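Local coordinates for protein WZI (Escherichia coli, PDB 2YNK) that probably binds capsular polysaccharide as an outer membrane beta-barrel lectin, underpinning group 1 capsule assembly at the cell surface, at residues A[8-13]-A[59-64]. Numbering follows the deposited sequence.
Sequences NDLRND and NQRLSA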
loop_
_atom_site.group_PDB
_atom_site.type_symbol
_atom_site.label_atom_id
_atom_site.label_comp_id
_atom_site.label_asym_id
_atom_site.label_seq_id
_atom_site.Cartn_x
_atom_site.Cartn_y
_atom_site.Cartn_z
ATOM N N ASN A 8 2.729 -8.264 0.273
ATOM C CA ASN A 8 1.380 -8.633 -0.149
ATOM C C ASN A 8 0.955 -9.965 0.474
ATOM O O ASN A 8 -0.187 -10.115 0.898
ATOM C CB ASN A 8 1.297 -8.691 -1.672
ATOM C CG ASN A 8 -0.098 -8.966 -2.173
ATOM O OD1 ASN A 8 -1.051 -8.296 -1.791
ATOM N ND2 ASN A 8 -0.226 -9.948 -3.047
ATOM N N ASP A 9 1.885 -10.920 0.518
ATOM C CA ASP A 9 1.652 -12.206 1.165
ATOM C C ASP A 9 1.329 -12.044 2.647
ATOM O O ASP A 9 0.369 -12.645 3.137
ATOM C CB ASP A 9 2.852 -13.142 0.978
ATOM C CG ASP A 9 2.860 -13.822 -0.386
ATOM O OD1 ASP A 9 1.891 -13.628 -1.152
ATOM O OD2 ASP A 9 3.830 -14.556 -0.695
ATOM N N LEU A 10 2.111 -11.218 3.343
ATOM C CA LEU A 10 1.887 -10.956 4.772
ATOM C C LEU A 10 0.512 -10.346 5.027
ATOM O O LEU A 10 -0.237 -10.809 5.902
ATOM C CB LEU A 10 2.960 -10.012 5.335
ATOM C CG LEU A 10 2.939 -9.830 6.860
ATOM C CD1 LEU A 10 3.285 -11.154 7.536
ATOM C CD2 LEU A 10 3.890 -8.731 7.318
ATOM N N ARG A 11 0.203 -9.300 4.263
ATOM C CA ARG A 11 -1.033 -8.551 4.431
ATOM C C ARG A 11 -2.247 -9.439 4.271
ATOM O O ARG A 11 -3.181 -9.328 5.044
ATOM C CB ARG A 11 -1.130 -7.380 3.430
ATOM C CG ARG A 11 -2.513 -6.747 3.435
ATOM C CD ARG A 11 -2.608 -5.365 2.827
ATOM N NE ARG A 11 -3.975 -4.889 3.025
ATOM C CZ ARG A 11 -4.638 -4.051 2.235
ATOM N NH1 ARG A 11 -4.075 -3.531 1.154
ATOM N NH2 ARG A 11 -5.894 -3.731 2.537
ATOM N N ASN A 12 -2.252 -10.291 3.254
ATOM C CA ASN A 12 -3.409 -11.144 2.994
ATOM C C ASN A 12 -3.587 -12.194 4.122
ATOM O O ASN A 12 -4.708 -12.485 4.544
ATOM C CB ASN A 12 -3.293 -11.814 1.620
ATOM C CG ASN A 12 -3.275 -10.808 0.468
ATOM O OD1 ASN A 12 -2.323 -10.766 -0.312
ATOM N ND2 ASN A 12 -4.319 -9.992 0.362
ATOM N N ASP A 13 -2.469 -12.730 4.611
ATOM C CA ASP A 13 -2.465 -13.647 5.736
ATOM C C ASP A 13 -2.956 -12.972 7.035
ATOM O O ASP A 13 -3.768 -13.541 7.765
ATOM C CB ASP A 13 -1.066 -14.267 5.915
ATOM C CG ASP A 13 -0.820 -15.454 4.976
ATOM O OD1 ASP A 13 -1.577 -15.609 3.999
ATOM O OD2 ASP A 13 0.121 -16.245 5.210
ATOM N N ASN A 59 5.095 -15.366 11.433
ATOM C CA ASN A 59 6.500 -15.222 11.851
ATOM C C ASN A 59 7.492 -15.765 10.818
ATOM O O ASN A 59 8.599 -15.240 10.670
ATOM C CB ASN A 59 6.736 -15.886 13.220
ATOM C CG ASN A 59 6.334 -14.988 14.380
ATOM O OD1 ASN A 59 6.375 -13.755 14.272
ATOM N ND2 ASN A 59 5.956 -15.599 15.499
ATOM N N GLN A 60 7.094 -16.815 10.106
ATOM C CA GLN A 60 7.921 -17.350 9.045
ATOM C C GLN A 60 8.183 -16.259 8.001
ATOM O O GLN A 60 9.314 -16.105 7.520
ATOM C CB GLN A 60 7.257 -18.557 8.387
ATOM C CG GLN A 60 8.163 -19.250 7.378
ATOM C CD GLN A 60 7.480 -20.342 6.575
ATOM O OE1 GLN A 60 6.284 -20.599 6.725
ATOM N NE2 GLN A 60 8.249 -20.990 5.701
ATOM N N ARG A 61 7.138 -15.499 7.665
ATOM C CA ARG A 61 7.258 -14.457 6.665
ATOM C C ARG A 61 8.151 -13.324 7.163
ATOM O O ARG A 61 9.078 -12.923 6.462
ATOM C CB ARG A 61 5.876 -13.932 6.251
ATOM C CG ARG A 61 5.874 -12.982 5.058
ATOM C CD ARG A 61 6.455 -13.609 3.797
ATOM N NE ARG A 61 6.522 -12.642 2.695
ATOM C CZ ARG A 61 7.236 -12.792 1.581
ATOM N NH1 ARG A 61 7.968 -13.874 1.367
ATOM N NH2 ARG A 61 7.218 -11.840 0.662
ATOM N N LEU A 62 7.894 -12.831 8.376
ATOM C CA LEU A 62 8.709 -11.760 8.961
ATOM C C LEU A 62 10.183 -12.165 9.078
ATOM O O LEU A 62 11.062 -11.311 9.021
ATOM C CB LEU A 62 8.179 -11.354 10.333
ATOM C CG LEU A 62 6.754 -10.795 10.425
ATOM C CD1 LEU A 62 6.237 -10.850 11.860
ATOM C CD2 LEU A 62 6.702 -9.377 9.889
ATOM N N SER A 63 10.452 -13.460 9.249
ATOM C CA SER A 63 11.826 -13.978 9.193
ATOM C C SER A 63 12.385 -13.881 7.791
ATOM O O SER A 63 13.546 -13.552 7.613
ATOM C CB SER A 63 11.893 -15.435 9.638
ATOM O OG SER A 63 11.800 -15.527 11.041
ATOM N N ALA A 64 11.561 -14.202 6.802
ATOM C CA ALA A 64 11.955 -14.081 5.400
ATOM C C ALA A 64 12.250 -12.615 5.053
ATOM O O ALA A 64 13.336 -12.278 4.601
ATOM C CB ALA A 64 10.859 -14.632 4.498
#
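L10 lies against the aliphatic stem of R61, its CD1 4.0 Å from R61 CB and equally near CG. This joins helices 8-19 and 49-65, from the N-terminal part of the chain that precedes the first strand of the 18-stranded beta-barrel, as a near-antiparallel pair; the axes of segments 8-13 and 59-64 come within 10.2 Å, their N-to-C directions 161° apart. The other methyl of L10, CD2, meets L62 CD2 at 3.9 Å, the two side chains crossing at about a right angle. V4 of strand 3-4 touches both leucines, and Q34 and I37 of helix 34-42 also pack on L62, so the apolar side of the pair is shared by three helices and a short strand. R61 carries CG anti to its own backbone nitrogen (chi1 -171°) and bends at chi2 (59°), which leads the stem past L10 to D9. Beyond the contact its guanidinium is gripped by two salt bridges, NH2 to D7 OD1 and NH1 to E451 OE1 on the last barrel strand, tying the helix to the barrel. The D9 carboxylate offers R61 only charge proximity, OD2 lying 4.5 Å from NH2 and well off the guanidinium plane, while D9 CB sits over one face of that group, 4.1 Å from R61 NE.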